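Local coordinates for sugar fermentation stimulation protein homolog (Pyrococcus furiosus, PDB 4DA2), which probably binds DNA, and joins an OB fold to a PD-(D/E)xK nuclease-like domain that holds calcium ions, at residues M5-L10 with I66-E71; I37-R42 with S134-E139; R82-A87 with I175-N180; L97-G102 with R169-F174; L211-E216 with I221-E226. The protein carries 1 engineered substitution. One frame throughout, in Å; residues are numbered along the deposited sequence.

Contact 1 of 5, residues M5-L10 with I66-E71; sequences MEVSPL and ILLGFE
With CG1 turned opposite its own backbone nitrogen (chi1 171°), V7 aims that methyl straight at L68, whose CG lies beside the backbone nitrogen instead (chi1 -59°). The two side chains therefore reach for each other end on, and V7 CG1 meets L68 CD1 at 3.7 Å. L10 arrives on a slanting course, its tip bending nearer than its root, and brings its own CD1 to 3.8 Å from L68 CD1. A single leucine methyl thus fits against two methyls from the extended segment that follows strand 2-6, in which a cis peptide precedes P9. No hydrogen bond links the two segments, and contact rests on a small area of dispersion packing. L83 of helix 81-93 touches both V7 and L68, while T56 of strand 52-57 flanks the same two residues, so the methyl cluster is shared between four parts of the chain. The chain passes here from a strand paired with 220-229, in the nuclease-like sheet, to the barrel strands beginning at residue 11. On the barrel side, L68 and G69 together face Y54, which makes a classic beta bulge in strand 65-72 of the OB fold.

Contact 2 of 5, residues I37-R42 with S134-E139; sequences ITNTGR and SAVLRE
Two side-chain amides converge on S134 OG: N39 ND2 from the loop after strand 31-36, and Q84 NE2 from helix 81-93. The N39 bond is weak, with ND2 3.4 Å from S134 OG and an N-H...O angle of only 137°. The stronger partner of N39 ND2 is the backbone oxygen of I79, so the amide nitrogen is pulled two ways, and its reach to the serine is the looser of the two. S134 meets it with OG swung opposite the backbone nitrogen (chi1 179°), which leaves the oxygen where ND2 can meet it from the side of the C-O bond. The other end of the same amide is firmly engaged: G41 N lies 3.0 Å from N39 OD1, in the carbonyl plane and with an N-H...O angle of 151°. This closes an Asx turn, fixes the flip of the amide and presents ND2 to S134 and I79. Beyond the serine, V136 CG2 comes to 4.4 Å from N39 ND2, a loose apolar flank to a mainly polar contact. R18 holds the backbone on both sides of the turn, bonding to G41 O and, weakly, to N39 O. The arrangement ties an Asx turn of the OB domain to the strand that carries calcium ligands E131 and T132. The S134 side chain is about 8 Å from a bound calcium ion, which places the contact close to the metal site of a PD-(D/E)xK nuclease-like fold.

Contact 3 of 5, residues R82-A87 with I175-N180; sequences RLQGKA and IGALPN
Q84 and I175 run past each other in opposite directions, so the glutamine lies along the isoleucine from CB out to the amide oxygen. The inner part of Q84 rests on one methyl, with CG 3.9 Å from I175 CG2. Farther out, Q84 OE1 stands 3.7 Å from I175 CB, beside the branch point of the isoleucine. This length of overlap is possible because the glutamine is straight beyond CG (chi2 180°), leaving the helix as a rod that carries its amide across the strand end. There Q84 NE2 passes 4.0 Å from A177 CB, the next side chain after I175 to face the helix. Between these two residues the backbone folds tightly at G176, the centre of an inverse gamma turn, with A177 N weakly bonded to I175 O at 2.9 Å. The turn sets A177 CB close to the amide nitrogen while I175 lies along Q84 from CB to OE1. The contact joins the first helix of the nuclease-like domain to the C-terminal end of strand 169-176, which runs parallel to strand 127-139 and pairs through I175 with K133 and A135. Around the same amide, V136 touches Q84 from the neighbouring strand. No hydrogen bond crosses between the helix and the 175-180 segment. The amide nitrogen instead gives its hydrogens to I78 O and S134 OG, so the buried NE2 is satisfied by partners outside the strand end, leaving I175 and A177 to supply apolar contact and shape.

Contact 4 of 5, residues L97-G102 with R169-F174; sequences LPELEG and RAMIVF
Between helix 81-93 and strand 104-108, a loop containing a short 3-10 turn lays E99 and L100 against M171 of strand 169-176, a central strand of the nuclease-like sheet. The M171 methyl does most of the touching. Its CE lies 3.7 Å from E99 OE1 and 3.8 Å from E99 OE2, nearly the same distance from each, and so sits over the carboxylate group and not beside one oxygen. The side chains come from opposite directions. M171 extends as far as its sulfur and then bends there (chi3 -83°), which swings the methyl toward the glutamate. L100 adds a looser touch, its CD1 4.4 Å from M171 SD. In this PD-(D/E)xK fold the same strand is bonded through the backbone of M171 to E131, one of the calcium ligands, although the M171 side chain remains about 12 Å from a bound calcium ion. The turn that presents E99 and L100 is closed by L100 N bonding to L97 O at 2.8 Å. The carboxylate is also held by a salt bridge from E99 OE2 to R209 NE, on the adjacent strand 207-215. R169 NH2 lies 5.0 Å from E99 OE1, too far for a direct bond but near enough that its charge would probably add to the favourable field. L100 also packs on I92 of helix 81-93, from which the loop descends.

Contact 5 of 5, residues L211-E216 with I221-E226; sequences LGLHME and IIYRGE
H214 and I222 stand side by side on one face of the sheet, pointing the same way, and the isoleucine CB lies over one face of the imidazole, toward its rim, 3.9 Å from the ring centroid in a CH-pi contact. The position of H214 CG between the backbone N and carbonyl carbon (chi1 68°) leans the ring toward the partner strand. E216, bent at chi2, curls back so that its OE2 accepts from H214 NE2 at 2.7 Å, the nitrogen approaching from above the carboxylate plane. At the other edge R224 NH1 donates to H214 ND1 at 3.1 Å, ring and guanidinium nearly coplanar at 19°. The arginine fits over the dip left by G212, where NH2 lies 3.6 Å from G212 CA; V181 O also bonds to NH2. These two strands, 207-215 and 220-229, form an antiparallel beta hairpin of the nuclease-like sheet, in which H214 and I222 are a hydrogen-bonded pair, I222 N to H214 O at 2.8 Å. On the opposite face L213, I221 and Y223 pack on helix 81-93, while M215 meets I76 and L10. Here the Y223 ring is met obliquely by two leucines, both from the same side of its plane: L211 CD2 is 3.6 Å from Y223 OH, and L213 CD1 is 4.2 Å from Y223 CD1. At the far end M215 CG lies 4.1 Å from I221 CG1, the two chains passing at a slant.

In the fold
Contacts 1, 3 and 5 meet around L83 of helix 81-93: its CD1 lies 3.8 Å from M5 CE and 3.4 Å from I221 CD1. Backbone bonds between neighbouring strands join the rest. A135 N bonds to I175 O between contacts 2 and 3, G176 N to L211 O between contacts 3 and 5, and F174 O to L211 N between contacts 4 and 5. Contacts 3 and 4 share strand 169-176, their centres 16 Å apart. The Q84 and S134 side chains, in contacts 3 and 2, are each about 8 Å from a calcium ion. Contacts 1 and 2 both join the OB domain to the nuclease-like part, contact 1 with its centre 26 Å from that of contact 4.

Contact 1 of 5, residues M5-L10 with I66-E71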
# COMPACT_ATOMS: atom_id res chain seq x y z
N MET A 5 -3.63 -12.20 8.33
CA MET A 5 -2.47 -12.33 9.20
C MET A 5 -2.69 -11.48 10.47
O MET A 5 -3.70 -10.80 10.58
CB MET A 5 -1.18 -11.86 8.50
CG MET A 5 -1.27 -10.47 7.84
SD MET A 5 0.27 -9.90 7.09
CE MET A 5 1.33 -9.67 8.52
N GLU A 6 -1.72 -11.55 11.37
CA GLU A 6 -1.76 -10.83 12.64
C GLU A 6 -0.42 -10.18 12.89
O GLU A 6 0.63 -10.75 12.59
CB GLU A 6 -2.08 -11.80 13.78
CG GLU A 6 -3.41 -12.50 13.65
CD GLU A 6 -3.57 -13.65 14.62
OE1 GLU A 6 -2.56 -14.16 15.16
OE2 GLU A 6 -4.73 -14.05 14.83
N VAL A 7 -0.47 -8.98 13.46
CA VAL A 7 0.72 -8.27 13.89
C VAL A 7 0.72 -8.23 15.41
O VAL A 7 -0.24 -7.79 16.03
CB VAL A 7 0.72 -6.84 13.33
CG1 VAL A 7 1.85 -6.00 13.93
CG2 VAL A 7 0.82 -6.87 11.81
N SER A 8 1.81 -8.71 16.00
CA SER A 8 1.97 -8.75 17.45
C SER A 8 3.45 -8.44 17.81
O SER A 8 4.35 -8.93 17.13
CB SER A 8 1.60 -10.15 17.94
OG SER A 8 1.49 -10.17 19.35
N PRO A 9 3.70 -7.60 18.84
CA PRO A 9 2.73 -6.80 19.61
C PRO A 9 2.39 -5.47 18.92
O PRO A 9 3.16 -4.98 18.09
CB PRO A 9 3.49 -6.51 20.91
CG PRO A 9 4.90 -6.51 20.53
CD PRO A 9 5.07 -7.45 19.37
N LEU A 10 1.26 -4.89 19.30
CA LEU A 10 0.79 -3.66 18.73
C LEU A 10 0.68 -2.65 19.86
O LEU A 10 0.00 -2.91 20.86
CB LEU A 10 -0.56 -3.90 18.03
CG LEU A 10 -0.99 -2.89 16.98
CD1 LEU A 10 0.06 -2.76 15.88
CD2 LEU A 10 -2.38 -3.27 16.41
N ILE A 66 8.35 0.68 14.51
CA ILE A 66 7.77 1.03 13.22
C ILE A 66 6.37 1.60 13.47
O ILE A 66 5.56 0.99 14.20
CB ILE A 66 7.68 -0.20 12.30
CG1 ILE A 66 9.05 -0.86 12.16
CG2 ILE A 66 7.16 0.18 10.91
CD1 ILE A 66 8.95 -2.27 11.68
N LEU A 67 6.09 2.78 12.92
CA LEU A 67 4.73 3.33 12.96
C LEU A 67 3.92 2.68 11.83
O LEU A 67 4.10 3.02 10.65
CB LEU A 67 4.77 4.85 12.81
CG LEU A 67 3.47 5.65 12.73
CD1 LEU A 67 2.61 5.40 13.98
CD2 LEU A 67 3.82 7.13 12.57
N LEU A 68 3.05 1.73 12.18
CA LEU A 68 2.35 0.93 11.17
C LEU A 68 1.12 1.58 10.58
O LEU A 68 0.76 1.30 9.43
CB LEU A 68 1.93 -0.43 11.71
CG LEU A 68 3.04 -1.34 12.23
CD1 LEU A 68 2.35 -2.52 12.83
CD2 LEU A 68 3.99 -1.74 11.09
N GLY A 69 0.46 2.40 11.39
CA GLY A 69 -0.82 2.97 11.05
C GLY A 69 -1.41 3.93 12.06
O GLY A 69 -0.80 4.25 13.08
N PHE A 70 -2.64 4.36 11.78
CA PHE A 70 -3.35 5.32 12.60
C PHE A 70 -4.78 4.87 12.86
O PHE A 70 -5.40 4.14 12.08
CB PHE A 70 -3.37 6.68 11.90
CG PHE A 70 -2.05 7.40 11.91
CD1 PHE A 70 -1.78 8.35 12.88
CD2 PHE A 70 -1.07 7.13 10.94
CE1 PHE A 70 -0.55 9.03 12.91
CE2 PHE A 70 0.17 7.81 10.96
CZ PHE A 70 0.41 8.76 11.94
N GLU A 71 -5.32 5.34 13.97
CA GLU A 71 -6.70 5.06 14.31
C GLU A 71 -7.54 5.70 13.24
O GLU A 71 -7.28 6.84 12.83
CB GLU A 71 -7.02 5.66 15.70
CG GLU A 71 -8.46 5.39 16.21
CD GLU A 71 -9.54 6.27 15.58
OE1 GLU A 71 -9.22 7.37 15.08
OE2 GLU A 71 -10.73 5.84 15.59

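Contact 2 of 5, residues I37-R42 with S134-E139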
# COMPACT_ATOMS: atom_id res chain seq x y z
N ILE A 37 8.92 5.43 9.55
CA ILE A 37 7.78 5.62 8.66
C ILE A 37 8.21 5.06 7.29
O ILE A 37 9.21 5.50 6.70
CB ILE A 37 7.39 7.13 8.55
CG1 ILE A 37 6.82 7.66 9.87
CG2 ILE A 37 6.41 7.35 7.36
CD1 ILE A 37 6.81 9.20 9.96
N THR A 38 7.47 4.07 6.78
CA THR A 38 7.77 3.54 5.47
C THR A 38 6.57 3.88 4.58
O THR A 38 5.69 3.05 4.32
CB THR A 38 8.04 2.01 5.53
OG1 THR A 38 9.01 1.76 6.56
CG2 THR A 38 8.57 1.47 4.21
N ASN A 39 6.51 5.13 4.17
CA ASN A 39 5.50 5.62 3.23
C ASN A 39 5.96 7.02 2.80
O ASN A 39 6.13 7.91 3.64
CB ASN A 39 4.10 5.65 3.88
CG ASN A 39 2.95 5.85 2.87
OD1 ASN A 39 3.03 6.70 1.99
ND2 ASN A 39 1.87 5.06 3.03
N THR A 40 6.17 7.19 1.49
CA THR A 40 6.79 8.41 0.96
C THR A 40 5.74 9.48 0.71
O THR A 40 6.07 10.61 0.33
CB THR A 40 7.58 8.15 -0.34
OG1 THR A 40 6.75 7.46 -1.29
CG2 THR A 40 8.84 7.33 -0.06
N GLY A 41 4.47 9.12 0.93
CA GLY A 41 3.37 10.08 0.86
C GLY A 41 3.41 11.16 1.93
O GLY A 41 4.13 11.05 2.93
N ARG A 42 2.63 12.22 1.73
CA ARG A 42 2.59 13.30 2.72
C ARG A 42 1.85 12.84 3.96
O ARG A 42 2.20 13.25 5.06
CB ARG A 42 1.95 14.58 2.17
CG ARG A 42 2.61 15.06 0.90
CD ARG A 42 2.52 16.55 0.69
NE ARG A 42 3.20 16.87 -0.56
CZ ARG A 42 3.56 18.08 -0.95
NH1 ARG A 42 3.32 19.15 -0.20
NH2 ARG A 42 4.17 18.22 -2.12
N SER A 134 0.32 2.10 -2.28
CA SER A 134 -0.49 2.50 -1.13
C SER A 134 -1.58 3.46 -1.56
O SER A 134 -1.31 4.46 -2.24
CB SER A 134 0.39 3.18 -0.09
OG SER A 134 -0.40 3.60 1.03
N ALA A 135 -2.81 3.17 -1.14
CA ALA A 135 -3.94 4.09 -1.38
C ALA A 135 -4.70 4.37 -0.11
O ALA A 135 -5.74 3.76 0.17
CB ALA A 135 -4.88 3.52 -2.47
N VAL A 136 -4.17 5.27 0.70
CA VAL A 136 -4.75 5.51 2.02
C VAL A 136 -5.25 6.96 2.19
O VAL A 136 -5.46 7.44 3.32
CB VAL A 136 -3.82 5.05 3.19
CG1 VAL A 136 -3.68 3.50 3.16
CG2 VAL A 136 -2.45 5.72 3.14
N LEU A 137 -5.44 7.64 1.06
CA LEU A 137 -6.07 8.96 1.05
C LEU A 137 -7.57 8.77 0.82
O LEU A 137 -7.97 8.12 -0.14
CB LEU A 137 -5.45 9.84 -0.04
CG LEU A 137 -6.03 11.26 -0.19
CD1 LEU A 137 -5.72 12.15 1.02
CD2 LEU A 137 -5.61 11.92 -1.48
N ARG A 138 -8.38 9.31 1.73
CA ARG A 138 -9.82 9.05 1.69
C ARG A 138 -10.59 10.23 1.13
O ARG A 138 -10.34 11.37 1.50
CB ARG A 138 -10.35 8.76 3.09
CG ARG A 138 -11.90 8.72 3.19
CD ARG A 138 -12.39 8.78 4.62
NE ARG A 138 -11.77 7.76 5.45
CZ ARG A 138 -12.13 6.48 5.49
NH1 ARG A 138 -13.13 6.04 4.73
NH2 ARG A 138 -11.47 5.63 6.27
N GLU A 139 -11.51 9.92 0.24
CA GLU A 139 -12.57 10.86 -0.14
C GLU A 139 -13.88 10.09 -0.12
O GLU A 139 -14.21 9.36 -1.06
CB GLU A 139 -12.33 11.47 -1.51
CG GLU A 139 -13.42 12.48 -1.92
CD GLU A 139 -13.42 12.77 -3.40
OE1 GLU A 139 -12.49 13.45 -3.89
OE2 GLU A 139 -14.37 12.31 -4.08

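Contact 3 of 5, residues R82-A87 with I175-N180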
# COMPACT_ATOMS: atom_id res chain seq x y z
N ARG A 82 5.56 -1.77 3.73
CA ARG A 82 6.07 -3.11 3.96
C ARG A 82 4.98 -4.06 4.48
O ARG A 82 4.88 -5.20 3.97
CB ARG A 82 7.26 -3.12 4.93
CG ARG A 82 8.53 -2.55 4.39
CD ARG A 82 9.57 -2.52 5.51
NE ARG A 82 10.88 -2.07 5.06
CZ ARG A 82 11.83 -1.61 5.87
NH1 ARG A 82 11.61 -1.52 7.17
NH2 ARG A 82 13.00 -1.22 5.36
N LEU A 83 4.17 -3.60 5.43
CA LEU A 83 3.08 -4.37 5.96
C LEU A 83 2.04 -4.59 4.85
O LEU A 83 1.54 -5.70 4.69
CB LEU A 83 2.43 -3.68 7.17
CG LEU A 83 1.32 -4.44 7.88
CD1 LEU A 83 1.62 -5.93 8.12
CD2 LEU A 83 0.95 -3.75 9.23
N GLN A 84 1.69 -3.52 4.14
CA GLN A 84 0.77 -3.65 2.98
C GLN A 84 1.27 -4.74 2.03
O GLN A 84 0.49 -5.60 1.60
CB GLN A 84 0.66 -2.32 2.24
CG GLN A 84 -0.14 -1.25 2.97
CD GLN A 84 -0.18 0.05 2.14
OE1 GLN A 84 0.15 0.03 0.96
NE2 GLN A 84 -0.62 1.13 2.74
N GLY A 85 2.56 -4.70 1.71
CA GLY A 85 3.17 -5.71 0.85
C GLY A 85 3.06 -7.12 1.44
O GLY A 85 2.78 -8.07 0.72
N LYS A 86 3.25 -7.25 2.75
CA LYS A 86 3.16 -8.58 3.41
C LYS A 86 1.71 -9.09 3.31
O LYS A 86 1.50 -10.29 3.08
CB LYS A 86 3.58 -8.51 4.88
CG LYS A 86 5.08 -8.34 5.11
CD LYS A 86 5.43 -8.70 6.55
CE LYS A 86 6.93 -8.68 6.80
NZ LYS A 86 7.37 -7.35 7.29
N ALA A 87 0.76 -8.17 3.44
CA ALA A 87 -0.69 -8.47 3.31
C ALA A 87 -0.97 -8.95 1.87
O ALA A 87 -1.62 -9.99 1.66
CB ALA A 87 -1.52 -7.26 3.63
N ILE A 175 -3.54 -0.76 -2.82
CA ILE A 175 -3.87 -1.30 -1.51
C ILE A 175 -4.59 -0.21 -0.72
O ILE A 175 -3.97 0.72 -0.16
CB ILE A 175 -2.59 -1.78 -0.76
CG1 ILE A 175 -1.78 -2.76 -1.65
CG2 ILE A 175 -2.98 -2.42 0.55
CD1 ILE A 175 -2.54 -4.05 -2.06
N GLY A 176 -5.92 -0.31 -0.72
CA GLY A 176 -6.81 0.63 -0.02
C GLY A 176 -6.91 0.18 1.42
O GLY A 176 -7.95 -0.33 1.88
N ALA A 177 -5.79 0.34 2.13
CA ALA A 177 -5.66 -0.09 3.52
C ALA A 177 -6.31 0.87 4.53
O ALA A 177 -5.71 1.18 5.58
CB ALA A 177 -4.18 -0.31 3.89
N LEU A 178 -7.53 1.32 4.19
CA LEU A 178 -8.36 2.16 5.06
C LEU A 178 -9.62 1.38 5.36
O LEU A 178 -10.14 0.72 4.47
CB LEU A 178 -8.85 3.40 4.28
CG LEU A 178 -7.89 4.51 3.84
CD1 LEU A 178 -8.65 5.51 3.04
CD2 LEU A 178 -7.21 5.18 5.02
N PRO A 179 -10.14 1.48 6.59
CA PRO A 179 -11.48 0.93 6.83
C PRO A 179 -12.52 1.80 6.12
O PRO A 179 -12.24 2.96 5.75
CB PRO A 179 -11.64 1.06 8.36
CG PRO A 179 -10.78 2.26 8.72
CD PRO A 179 -9.59 2.16 7.79
N ASN A 180 -13.69 1.23 5.90
CA ASN A 180 -14.87 1.92 5.34
C ASN A 180 -14.62 2.66 4.02
O ASN A 180 -14.96 3.83 3.86
CB ASN A 180 -15.52 2.86 6.37
CG ASN A 180 -15.82 2.15 7.67
OD1 ASN A 180 -14.94 2.00 8.52
ND2 ASN A 180 -17.05 1.65 7.81

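Contact 4 of 5, residues L97-G102 with R169-F174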
# COMPACT_ATOMS: atom_id res chain seq x y z
N LEU A 97 -7.23 -14.15 -4.83
CA LEU A 97 -7.59 -13.54 -6.10
C LEU A 97 -7.71 -14.66 -7.14
O LEU A 97 -6.70 -15.25 -7.55
CB LEU A 97 -6.53 -12.49 -6.50
CG LEU A 97 -6.92 -11.01 -6.36
CD1 LEU A 97 -7.30 -10.68 -4.94
CD2 LEU A 97 -5.82 -10.06 -6.87
N PRO A 98 -8.96 -15.00 -7.55
CA PRO A 98 -9.19 -16.12 -8.46
C PRO A 98 -8.29 -16.09 -9.70
O PRO A 98 -7.81 -17.14 -10.13
CB PRO A 98 -10.66 -15.96 -8.85
CG PRO A 98 -11.27 -15.28 -7.68
CD PRO A 98 -10.22 -14.33 -7.17
N GLU A 99 -8.05 -14.90 -10.25
CA GLU A 99 -7.25 -14.80 -11.49
C GLU A 99 -5.78 -15.18 -11.26
O GLU A 99 -5.08 -15.53 -12.21
CB GLU A 99 -7.33 -13.40 -12.08
CG GLU A 99 -6.81 -12.31 -11.14
CD GLU A 99 -7.01 -10.93 -11.71
OE1 GLU A 99 -6.78 -10.78 -12.92
OE2 GLU A 99 -7.38 -10.00 -10.95
N LEU A 100 -5.33 -15.13 -10.01
CA LEU A 100 -3.94 -15.49 -9.68
C LEU A 100 -3.80 -16.86 -8.97
O LEU A 100 -2.77 -17.17 -8.35
CB LEU A 100 -3.27 -14.36 -8.88
CG LEU A 100 -3.12 -13.03 -9.66
CD1 LEU A 100 -2.85 -11.86 -8.75
CD2 LEU A 100 -2.06 -13.11 -10.78
N GLU A 101 -4.84 -17.69 -9.05
CA GLU A 101 -4.76 -19.06 -8.54
C GLU A 101 -3.68 -19.85 -9.24
O GLU A 101 -3.51 -19.78 -10.45
CB GLU A 101 -6.11 -19.78 -8.66
CG GLU A 101 -7.10 -19.38 -7.57
CD GLU A 101 -8.52 -19.83 -7.85
OE1 GLU A 101 -8.71 -20.85 -8.56
OE2 GLU A 101 -9.46 -19.15 -7.36
N GLY A 102 -2.93 -20.61 -8.45
CA GLY A 102 -1.83 -21.40 -8.98
C GLY A 102 -0.63 -20.54 -9.36
O GLY A 102 0.28 -21.02 -10.02
N ARG A 169 2.42 -9.49 -19.58
CA ARG A 169 1.37 -9.33 -18.58
C ARG A 169 1.86 -8.37 -17.49
O ARG A 169 2.95 -8.54 -16.89
CB ARG A 169 0.97 -10.70 -17.98
CG ARG A 169 0.37 -11.69 -19.02
CD ARG A 169 -1.10 -11.37 -19.28
NE ARG A 169 -1.84 -11.31 -18.03
CZ ARG A 169 -2.86 -10.48 -17.77
NH1 ARG A 169 -3.28 -9.62 -18.69
NH2 ARG A 169 -3.45 -10.52 -16.59
N ALA A 170 1.04 -7.36 -17.23
CA ALA A 170 1.37 -6.36 -16.25
C ALA A 170 0.12 -5.98 -15.44
O ALA A 170 -0.99 -5.93 -15.99
CB ALA A 170 1.96 -5.12 -16.93
N MET A 171 0.32 -5.73 -14.15
CA MET A 171 -0.77 -5.39 -13.21
C MET A 171 -0.33 -4.35 -12.19
O MET A 171 0.81 -4.40 -11.69
CB MET A 171 -1.26 -6.64 -12.46
CG MET A 171 -2.44 -6.37 -11.54
SD MET A 171 -2.99 -7.86 -10.67
CE MET A 171 -4.02 -8.52 -11.97
N ILE A 172 -1.22 -3.39 -11.92
CA ILE A 172 -1.06 -2.52 -10.77
C ILE A 172 -2.18 -2.77 -9.78
O ILE A 172 -3.35 -2.87 -10.14
CB ILE A 172 -0.90 -0.98 -11.14
CG1 ILE A 172 -0.57 -0.13 -9.92
CG2 ILE A 172 -2.15 -0.43 -11.87
CD1 ILE A 172 -0.07 1.26 -10.30
N VAL A 173 -1.79 -2.90 -8.52
CA VAL A 173 -2.75 -3.18 -7.45
C VAL A 173 -2.67 -2.08 -6.42
O VAL A 173 -1.61 -1.90 -5.79
CB VAL A 173 -2.47 -4.52 -6.78
CG1 VAL A 173 -3.50 -4.77 -5.65
CG2 VAL A 173 -2.49 -5.70 -7.80
N PHE A 174 -3.78 -1.36 -6.23
CA PHE A 174 -3.85 -0.34 -5.19
C PHE A 174 -4.32 -0.97 -3.87
O PHE A 174 -5.34 -1.66 -3.81
CB PHE A 174 -4.77 0.81 -5.66
CG PHE A 174 -4.23 1.52 -6.85
CD1 PHE A 174 -3.22 2.46 -6.71
CD2 PHE A 174 -4.68 1.21 -8.14
CE1 PHE A 174 -2.67 3.12 -7.82
CE2 PHE A 174 -4.15 1.89 -9.26
CZ PHE A 174 -3.13 2.83 -9.10

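Contact 5 of 5, residues L211-E216 with I221-E226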
# COMPACT_ATOMS: atom_id res chain seq x y z
N LEU A 211 -7.72 -3.23 -3.62
CA LEU A 211 -8.14 -4.10 -2.53
C LEU A 211 -8.41 -3.32 -1.26
O LEU A 211 -7.68 -2.39 -0.96
CB LEU A 211 -7.04 -5.10 -2.23
CG LEU A 211 -6.45 -5.88 -3.42
CD1 LEU A 211 -5.27 -6.73 -2.93
CD2 LEU A 211 -7.53 -6.76 -4.06
N GLY A 212 -9.47 -3.69 -0.54
CA GLY A 212 -9.77 -3.05 0.75
C GLY A 212 -9.18 -3.86 1.89
O GLY A 212 -9.38 -5.08 1.96
N LEU A 213 -8.45 -3.17 2.77
CA LEU A 213 -7.81 -3.80 3.90
C LEU A 213 -7.87 -2.86 5.08
O LEU A 213 -8.01 -1.64 4.90
CB LEU A 213 -6.33 -4.09 3.61
CG LEU A 213 -5.98 -5.29 2.73
CD1 LEU A 213 -6.13 -4.96 1.23
CD2 LEU A 213 -4.57 -5.71 3.04
N HIS A 214 -7.83 -3.42 6.28
CA HIS A 214 -7.62 -2.66 7.50
C HIS A 214 -7.03 -3.59 8.55
O HIS A 214 -6.92 -4.82 8.35
CB HIS A 214 -8.92 -1.97 7.99
CG HIS A 214 -9.96 -2.94 8.47
ND1 HIS A 214 -10.95 -3.43 7.65
CD2 HIS A 214 -10.13 -3.53 9.67
CE1 HIS A 214 -11.70 -4.28 8.32
NE2 HIS A 214 -11.23 -4.36 9.56
N MET A 215 -6.62 -3.01 9.68
CA MET A 215 -6.15 -3.75 10.82
C MET A 215 -7.09 -3.43 11.98
O MET A 215 -7.56 -2.28 12.11
CB MET A 215 -4.72 -3.37 11.14
CG MET A 215 -4.11 -4.17 12.31
SD MET A 215 -2.28 -4.06 12.41
CE MET A 215 -1.99 -2.33 12.59
N GLU A 216 -7.43 -4.46 12.75
CA GLU A 216 -8.24 -4.30 13.95
C GLU A 216 -7.30 -3.96 15.09
O GLU A 216 -6.11 -4.23 15.01
CB GLU A 216 -8.95 -5.61 14.27
CG GLU A 216 -9.80 -6.15 13.11
CD GLU A 216 -11.14 -5.47 13.06
OE1 GLU A 216 -11.54 -4.93 14.11
OE2 GLU A 216 -11.81 -5.47 11.99
N ILE A 221 -5.22 -8.46 10.61
CA ILE A 221 -5.30 -7.74 9.34
C ILE A 221 -6.41 -8.38 8.51
O ILE A 221 -6.44 -9.60 8.30
CB ILE A 221 -3.95 -7.69 8.59
CG1 ILE A 221 -2.96 -6.77 9.34
CG2 ILE A 221 -4.13 -7.23 7.11
CD1 ILE A 221 -1.67 -6.52 8.59
N ILE A 222 -7.33 -7.54 8.08
CA ILE A 222 -8.58 -8.00 7.46
C ILE A 222 -8.62 -7.61 5.98
O ILE A 222 -8.43 -6.44 5.61
CB ILE A 222 -9.83 -7.40 8.22
CG1 ILE A 222 -9.79 -7.74 9.72
CG2 ILE A 222 -11.15 -7.88 7.60
CD1 ILE A 222 -9.55 -9.22 10.02
N TYR A 223 -8.92 -8.58 5.12
CA TYR A 223 -9.05 -8.32 3.71
C TYR A 223 -10.54 -8.27 3.42
O TYR A 223 -11.23 -9.26 3.62
CB TYR A 223 -8.35 -9.45 2.91
CG TYR A 223 -8.66 -9.45 1.42
CD1 TYR A 223 -8.58 -8.26 0.65
CD2 TYR A 223 -9.05 -10.63 0.77
CE1 TYR A 223 -8.87 -8.27 -0.71
CE2 TYR A 223 -9.33 -10.63 -0.60
CZ TYR A 223 -9.24 -9.45 -1.33
OH TYR A 223 -9.54 -9.45 -2.68
N ARG A 224 -11.03 -7.10 3.00
CA ARG A 224 -12.45 -6.87 2.79
C ARG A 224 -12.92 -7.28 1.38
O ARG A 224 -14.12 -7.41 1.15
CB ARG A 224 -12.85 -5.42 3.12
CG ARG A 224 -12.66 -5.01 4.62
CD ARG A 224 -13.41 -3.68 4.91
NE ARG A 224 -13.08 -2.65 3.93
CZ ARG A 224 -11.95 -1.94 3.94
NH1 ARG A 224 -11.05 -2.12 4.89
NH2 ARG A 224 -11.73 -1.03 2.99
N GLY A 225 -11.98 -7.53 0.48
CA GLY A 225 -12.28 -7.86 -0.91
C GLY A 225 -11.84 -6.74 -1.84
O GLY A 225 -11.11 -5.80 -1.42
N GLU A 226 -12.31 -6.78 -3.08
CA GLU A 226 -11.92 -5.74 -4.03
C GLU A 226 -12.75 -4.46 -3.90
O GLU A 226 -13.91 -4.49 -3.48
CB GLU A 226 -11.99 -6.24 -5.47
CG GLU A 226 -11.00 -7.33 -5.79
CD GLU A 226 -11.10 -7.78 -7.25
OE1 GLU A 226 -11.12 -6.89 -8.15
OE2 GLU A 226 -11.11 -9.00 -7.49